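Local structure of Aac(6')-Ih protein (Acinetobacter baumannii, 4E8O) at residues M22-I27 and L66-D71; S82-Y87 and V96-G101. The protein probably transfers an acetyl group from acetyl coenzyme A to the 6'-amino group of aminoglycoside antibiotics, a reaction of bacterial antibiotic resistance. All coordinates share one frame; numbering follows the deposited sequence.

Contact 1 and contact 2 are two strand pairings of one mixed sheet, that of the GNAT acetyltransferase fold. Contact 1 joins the outermost strand 23-26 to strand 63-69; contact 2 joins strand 75-84 to strand 96-104. Strands 63-69 and 75-84 are neighbours, so the sheet runs on between them. Their centres lie 22 Å apart, on opposite sides of the chain's centre, and the nearest atoms are about 7 Å apart. Helix 113-127 packs against both, reaching Ile24 and Ala68 in contact 1 and Ile83 and Ala97 in contact 2. Contact 2, with a bulge in strand 96-104, probably lies near the acetyl coenzyme A site, while contact 1 is packing at the sheet's edge.

Contact 1: M22-I27 and L66-D71; sequences MNIMPI and LLAYTD
Met25 lays its thioether against the Tyr69 ring, SD standing 3.9 Å from CE2 of Tyr69. The sulfur lies 53° off the ring normal, an oblique Met-aromatic contact, and the two side chains cross at about a right angle. Two torsions place SD there: CG of Met25 sits between the backbone N and the carbonyl carbon (chi1 70°), and chi2 is extended; the bend at chi3 sets only the direction of CE. The phenol oxygen of Tyr69 is held from elsewhere, by a hydrogen bond to Asp34 of helix 32-42.

The backbones beneath form an antiparallel ladder that puts strand 23-26 on the edge of the GNAT sheet. Met25 and Leu67 are a hydrogen-bonded pair: Met25 N to Leu67 O and Leu67 N to Met25 O both measure 2.9 Å. Tyr69 N also donates to Asn23 O, at an N-H...O angle of 163°. Between these pairs, the non-hydrogen-bonded Ile24 and Ala68 bring their CA atoms to 4.4 Å.

Each face has its own packing. On the Ile24 and Ala68 face, CG2 of Ile24 meets CD1 of Leu66 at 3.9 Å, and helix 113-127 adds Leu117 against Ile24 and Ile113 against Ala68. Leu66 also carries its other methyl, CD2, to 3.6 Å from CA of Pro26. Where the strand ends, Ile27 turns its end back, and its CG1 rests 3.7 Å from CG of Leu67, the side chains again crossing nearly at right angles; Trp35 and Leu38 of helix 32-42 pack against Ile27 and Leu67 respectively.

Contact 2: S82-Y87 and V96-G101; sequences SIRYEY and VAFLEG
OE2 of Glu100 accepts three hydrogen bonds, one from Ser82 and two from Arg84. Ser82 OG donates at 2.5 Å, a very short separation, to the anti lone pair of OE2. Arg84 comes side-on with two nitrogens, both aimed at this one oxygen: NH2 at 3.0 Å on the syn side, 24° out of the carboxylate plane, and NE at 3.2 Å, nearly along the C-O axis. OE2 lies in the guanidinium plane for both, which makes this an edge-on salt bridge. NE also donates to Ser82 OG at 3.0 Å, closing a small network in which the hydroxyl both gives and receives.

The guanidinium offers a face to Phe98. Arg84 CZ stands 4.4 Å from the ring centroid and 22° off its normal, a cation-pi contact offset toward the rim, with the two planes 34° apart. By setting CG anti to the carbonyl carbon, chi1 brings Arg84 CG to 3.7 Å from Phe98 CB; the bend at chi2 then redirects the chain from CD onward, over Phe98 and beside Glu100.

These side chains share a face of the antiparallel hairpin 75-84/96-104, in the middle of the GNAT sheet. Ser82 and Phe98 form one hydrogen-bonded pair and Arg84 and Val96 another; Arg84 N to Val96 O, at 2.8 Å, is nearly straight. Glu100 and Gly101 both face Glu80, a classic beta bulge in strand 96-104. Such a bulge is a GNAT hallmark; strands 96-104 and 132-138 probably splay apart there to admit acetyl coenzyme A. Beyond the hairpin, Glu86 of the second subunit packs on Arg84.

Three donors on one oxygen pin the Glu100 carboxylate, the two-nitrogen grip and the Phe98 face limit guanidinium rotation, and Ser82 OG, bonded to both, ties the pair together.

Contact 1: M22-I27 and L66-D71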
loop_
_atom_site.group_PDB
_atom_site.type_symbol
_atom_site.label_atom_id
_atom_site.label_comp_id
_atom_site.label_asym_id
_atom_site.label_seq_id
_atom_site.Cartn_x
_atom_site.Cartn_y
_atom_site.Cartn_z
ATOM N N MET B 22 15.795 23.555 19.051
ATOM C CA MET B 22 15.690 22.707 17.867
ATOM C C MET B 22 15.087 23.460 16.679
ATOM O O MET B 22 14.521 24.544 16.839
ATOM C CB MET B 22 14.887 21.440 18.183
ATOM C CG MET B 22 15.729 20.177 18.187
ATOM S SD MET B 22 15.039 18.859 19.202
ATOM C CE MET B 22 15.139 19.606 20.828
ATOM N N ASN B 23 15.215 22.881 15.488
ATOM C CA ASN B 23 14.853 23.571 14.253
ATOM C C ASN B 23 14.667 22.626 13.062
ATOM O O ASN B 23 15.594 21.911 12.675
ATOM C CB ASN B 23 15.907 24.636 13.933
ATOM C CG ASN B 23 16.011 24.923 12.455
ATOM O OD1 ASN B 23 17.010 24.591 11.820
ATOM N ND2 ASN B 23 14.975 25.537 11.894
ATOM N N ILE B 24 13.467 22.644 12.481
ATOM C CA ILE B 24 13.092 21.741 11.388
ATOM C C ILE B 24 13.249 22.398 10.015
ATOM O O ILE B 24 12.818 23.536 9.815
ATOM C CB ILE B 24 11.628 21.281 11.537
ATOM C CG1 ILE B 24 11.411 20.626 12.903
ATOM C CG2 ILE B 24 11.248 20.318 10.429
ATOM C CD1 ILE B 24 9.972 20.228 13.169
ATOM N N MET B 25 13.859 21.681 9.072
ATOM C CA MET B 25 14.004 22.188 7.710
ATOM C C MET B 25 13.920 21.079 6.669
ATOM O O MET B 25 14.348 19.951 6.919
ATOM C CB MET B 25 15.328 22.938 7.549
ATOM C CG MET B 25 16.564 22.047 7.598
ATOM S SD MET B 25 18.093 22.994 7.485
ATOM C CE MET B 25 17.826 24.161 8.808
ATOM N N PRO B 26 13.359 21.397 5.492
ATOM C CA PRO B 26 13.434 20.456 4.369
ATOM C C PRO B 26 14.887 20.270 3.927
ATOM O O PRO B 26 15.654 21.234 3.937
ATOM C CB PRO B 26 12.597 21.136 3.275
ATOM C CG PRO B 26 12.464 22.572 3.698
ATOM C CD PRO B 26 12.524 22.574 5.191
ATOM N N ILE B 27 15.252 19.042 3.559
ATOM C CA ILE B 27 16.643 18.676 3.283
ATOM C C ILE B 27 17.115 19.114 1.889
ATOM O O ILE B 27 16.415 18.906 0.894
ATOM C CB ILE B 27 16.851 17.141 3.444
ATOM C CG1 ILE B 27 16.280 16.659 4.783
ATOM C CG2 ILE B 27 18.327 16.766 3.308
ATOM C CD1 ILE B 27 16.281 15.141 4.961
ATOM N N LEU B 66 12.659 15.866 5.908
ATOM C CA LEU B 66 13.040 16.923 6.841
ATOM C C LEU B 66 14.174 16.482 7.761
ATOM O O LEU B 66 14.371 15.285 7.990
ATOM C CB LEU B 66 11.833 17.352 7.683
ATOM C CG LEU B 66 10.525 17.657 6.955
ATOM C CD1 LEU B 66 9.422 17.961 7.949
ATOM C CD2 LEU B 66 10.684 18.823 6.002
ATOM N N LEU B 67 14.924 17.461 8.265
ATOM C CA LEU B 67 15.903 17.240 9.321
ATOM C C LEU B 67 15.630 18.221 10.453
ATOM O O LEU B 67 15.172 19.344 10.216
ATOM C CB LEU B 67 17.330 17.450 8.800
ATOM C CG LEU B 67 18.020 16.295 8.073
ATOM C CD1 LEU B 67 19.210 16.790 7.265
ATOM C CD2 LEU B 67 18.466 15.237 9.061
ATOM N N ALA B 68 15.890 17.793 11.682
ATOM C CA ALA B 68 15.855 18.697 12.825
ATOM C C ALA B 68 17.279 18.893 13.330
ATOM O O ALA B 68 18.002 17.919 13.548
ATOM C CB ALA B 68 14.966 18.142 13.926
ATOM N N TYR B 69 17.683 20.149 13.499
ATOM C CA TYR B 69 19.037 20.463 13.940
ATOM C C TYR B 69 19.042 21.118 15.318
ATOM O O TYR B 69 18.035 21.678 15.757
ATOM C CB TYR B 69 19.724 21.400 12.940
ATOM C CG TYR B 69 20.180 20.748 11.650
ATOM C CD1 TYR B 69 21.487 20.304 11.498
ATOM C CD2 TYR B 69 19.312 20.603 10.578
ATOM C CE1 TYR B 69 21.913 19.725 10.320
ATOM C CE2 TYR B 69 19.729 20.024 9.395
ATOM C CZ TYR B 69 21.029 19.587 9.275
ATOM O OH TYR B 69 21.450 19.009 8.102
ATOM N N THR B 70 20.183 21.043 15.996
ATOM C CA THR B 70 20.382 21.768 17.244
ATOM C C THR B 70 21.023 23.118 16.947
ATOM O O THR B 70 21.114 23.530 15.788
ATOM C CB THR B 70 21.280 20.983 18.221
ATOM O OG1 THR B 70 22.605 20.887 17.685
ATOM C CG2 THR B 70 20.733 19.585 18.442
ATOM N N ASP B 71 21.455 23.800 18.004
ATOM C CA ASP B 71 22.205 25.044 17.892
ATOM C C ASP B 71 23.547 24.775 17.247
ATOM O O ASP B 71 24.030 25.547 16.415
ATOM C CB ASP B 71 22.459 25.608 19.286
ATOM C CG ASP B 71 21.191 25.795 20.069
ATOM O OD1 ASP B 71 20.234 26.337 19.484
ATOM O OD2 ASP B 71 21.145 25.397 21.254
#

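Contact 2: S82-Y87 and V96-G101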
loop_
_atom_site.group_PDB
_atom_site.type_symbol
_atom_site.label_atom_id
_atom_site.label_comp_id
_atom_site.label_asym_id
_atom_site.label_seq_id
_atom_site.Cartn_x
_atom_site.Cartn_y
_atom_site.Cartn_z
ATOM N N SER B 82 5.332 10.943 1.911
ATOM C CA SER B 82 4.939 11.010 0.512
ATOM C C SER B 82 3.454 11.293 0.390
ATOM O O SER B 82 2.702 11.159 1.362
ATOM C CB SER B 82 5.254 9.696 -0.193
ATOM O OG SER B 82 4.563 8.615 0.410
ATOM N N ILE B 83 3.038 11.702 -0.806
ATOM C CA ILE B 83 1.626 11.770 -1.141
ATOM C C ILE B 83 1.314 10.532 -1.977
ATOM O O ILE B 83 2.000 10.267 -2.967
ATOM C CB ILE B 83 1.285 13.029 -1.959
ATOM C CG1 ILE B 83 1.773 14.298 -1.245
ATOM C CG2 ILE B 83 -0.212 13.087 -2.226
ATOM C CD1 ILE B 83 1.126 14.545 0.114
ATOM N N ARG B 84 0.295 9.773 -1.577
ATOM C CA ARG B 84 -0.054 8.522 -2.258
ATOM C C ARG B 84 -1.372 8.670 -2.995
ATOM O O ARG B 84 -2.347 9.161 -2.422
ATOM C CB ARG B 84 -0.186 7.379 -1.250
ATOM C CG ARG B 84 1.057 7.093 -0.432
ATOM C CD ARG B 84 2.216 6.672 -1.310
ATOM N NE ARG B 84 3.295 6.066 -0.530
ATOM C CZ ARG B 84 3.358 4.772 -0.227
ATOM N NH1 ARG B 84 2.405 3.941 -0.640
ATOM N NH2 ARG B 84 4.376 4.305 0.481
ATOM N N TYR B 85 -1.412 8.229 -4.251
ATOM C CA TYR B 85 -2.626 8.335 -5.052
ATOM C C TYR B 85 -3.302 6.982 -5.249
ATOM O O TYR B 85 -4.436 6.907 -5.723
ATOM C CB TYR B 85 -2.332 9.009 -6.393
ATOM C CG TYR B 85 -2.107 10.495 -6.248
ATOM C CD1 TYR B 85 -3.152 11.393 -6.421
ATOM C CD2 TYR B 85 -0.861 10.997 -5.908
ATOM C CE1 TYR B 85 -2.955 12.752 -6.276
ATOM C CE2 TYR B 85 -0.657 12.353 -5.761
ATOM C CZ TYR B 85 -1.707 13.222 -5.943
ATOM O OH TYR B 85 -1.502 14.574 -5.796
ATOM N N GLU B 86 -2.606 5.918 -4.869
ATOM C CA GLU B 86 -3.182 4.582 -4.913
ATOM C C GLU B 86 -3.694 4.216 -3.523
ATOM O O GLU B 86 -3.239 4.784 -2.525
ATOM C CB GLU B 86 -2.141 3.580 -5.418
ATOM C CG GLU B 86 -1.764 3.799 -6.883
ATOM C CD GLU B 86 -0.633 2.902 -7.332
ATOM O OE1 GLU B 86 -0.009 2.259 -6.461
ATOM O OE2 GLU B 86 -0.363 2.840 -8.551
ATOM N N TYR B 87 -4.639 3.281 -3.456
ATOM C CA TYR B 87 -5.305 2.961 -2.189
ATOM C C TYR B 87 -4.362 2.549 -1.059
ATOM O O TYR B 87 -3.621 1.568 -1.182
ATOM C CB TYR B 87 -6.368 1.875 -2.378
ATOM C CG TYR B 87 -7.009 1.483 -1.068
ATOM C CD1 TYR B 87 -7.901 2.337 -0.433
ATOM C CD2 TYR B 87 -6.702 0.278 -0.450
ATOM C CE1 TYR B 87 -8.481 1.996 0.772
ATOM C CE2 TYR B 87 -7.278 -0.071 0.758
ATOM C CZ TYR B 87 -8.165 0.793 1.360
ATOM O OH TYR B 87 -8.741 0.449 2.559
ATOM N N VAL B 96 -3.716 10.615 -0.080
ATOM C CA VAL B 96 -3.448 10.720 1.353
ATOM C C VAL B 96 -1.956 10.950 1.571
ATOM O O VAL B 96 -1.136 10.564 0.734
ATOM C CB VAL B 96 -3.854 9.431 2.118
ATOM C CG1 VAL B 96 -5.342 9.163 1.993
ATOM C CG2 VAL B 96 -3.053 8.228 1.617
ATOM N N ALA B 97 -1.595 11.570 2.691
ATOM C CA ALA B 97 -0.185 11.679 3.051
ATOM C C ALA B 97 0.225 10.344 3.645
ATOM O O ALA B 97 -0.616 9.622 4.172
ATOM C CB ALA B 97 0.029 12.790 4.051
ATOM N N PHE B 98 1.504 9.996 3.558
ATOM C CA PHE B 98 1.955 8.731 4.130
ATOM C C PHE B 98 3.321 8.890 4.776
ATOM O O PHE B 98 4.233 9.453 4.166
ATOM C CB PHE B 98 1.974 7.630 3.061
ATOM C CG PHE B 98 2.269 6.253 3.603
ATOM C CD1 PHE B 98 1.238 5.396 3.966
ATOM C CD2 PHE B 98 3.575 5.808 3.727
ATOM C CE1 PHE B 98 1.508 4.127 4.457
ATOM C CE2 PHE B 98 3.856 4.541 4.216
ATOM C CZ PHE B 98 2.820 3.698 4.582
ATOM N N LEU B 99 3.454 8.402 6.009
ATOM C CA LEU B 99 4.716 8.488 6.740
ATOM C C LEU B 99 5.637 7.358 6.311
ATOM O O LEU B 99 5.370 6.187 6.597
ATOM C CB LEU B 99 4.476 8.418 8.255
ATOM C CG LEU B 99 5.708 8.688 9.117
ATOM C CD1 LEU B 99 6.176 10.106 8.887
ATOM C CD2 LEU B 99 5.430 8.449 10.596
ATOM N N GLU B 100 6.717 7.704 5.617
ATOM C CA GLU B 100 7.636 6.693 5.122
ATOM C C GLU B 100 8.640 6.319 6.196
ATOM O O GLU B 100 9.026 5.157 6.310
ATOM C CB GLU B 100 8.357 7.191 3.871
ATOM C CG GLU B 100 7.425 7.614 2.742
ATOM C CD GLU B 100 6.917 6.446 1.928
ATOM O OE1 GLU B 100 7.368 5.308 2.166
ATOM O OE2 GLU B 100 6.064 6.663 1.037
ATOM N N GLY B 101 9.059 7.301 6.989
ATOM C CA GLY B 101 10.033 7.044 8.027
ATOM C C GLY B 101 10.231 8.226 8.945
ATOM O O GLY B 101 10.210 9.380 8.511
#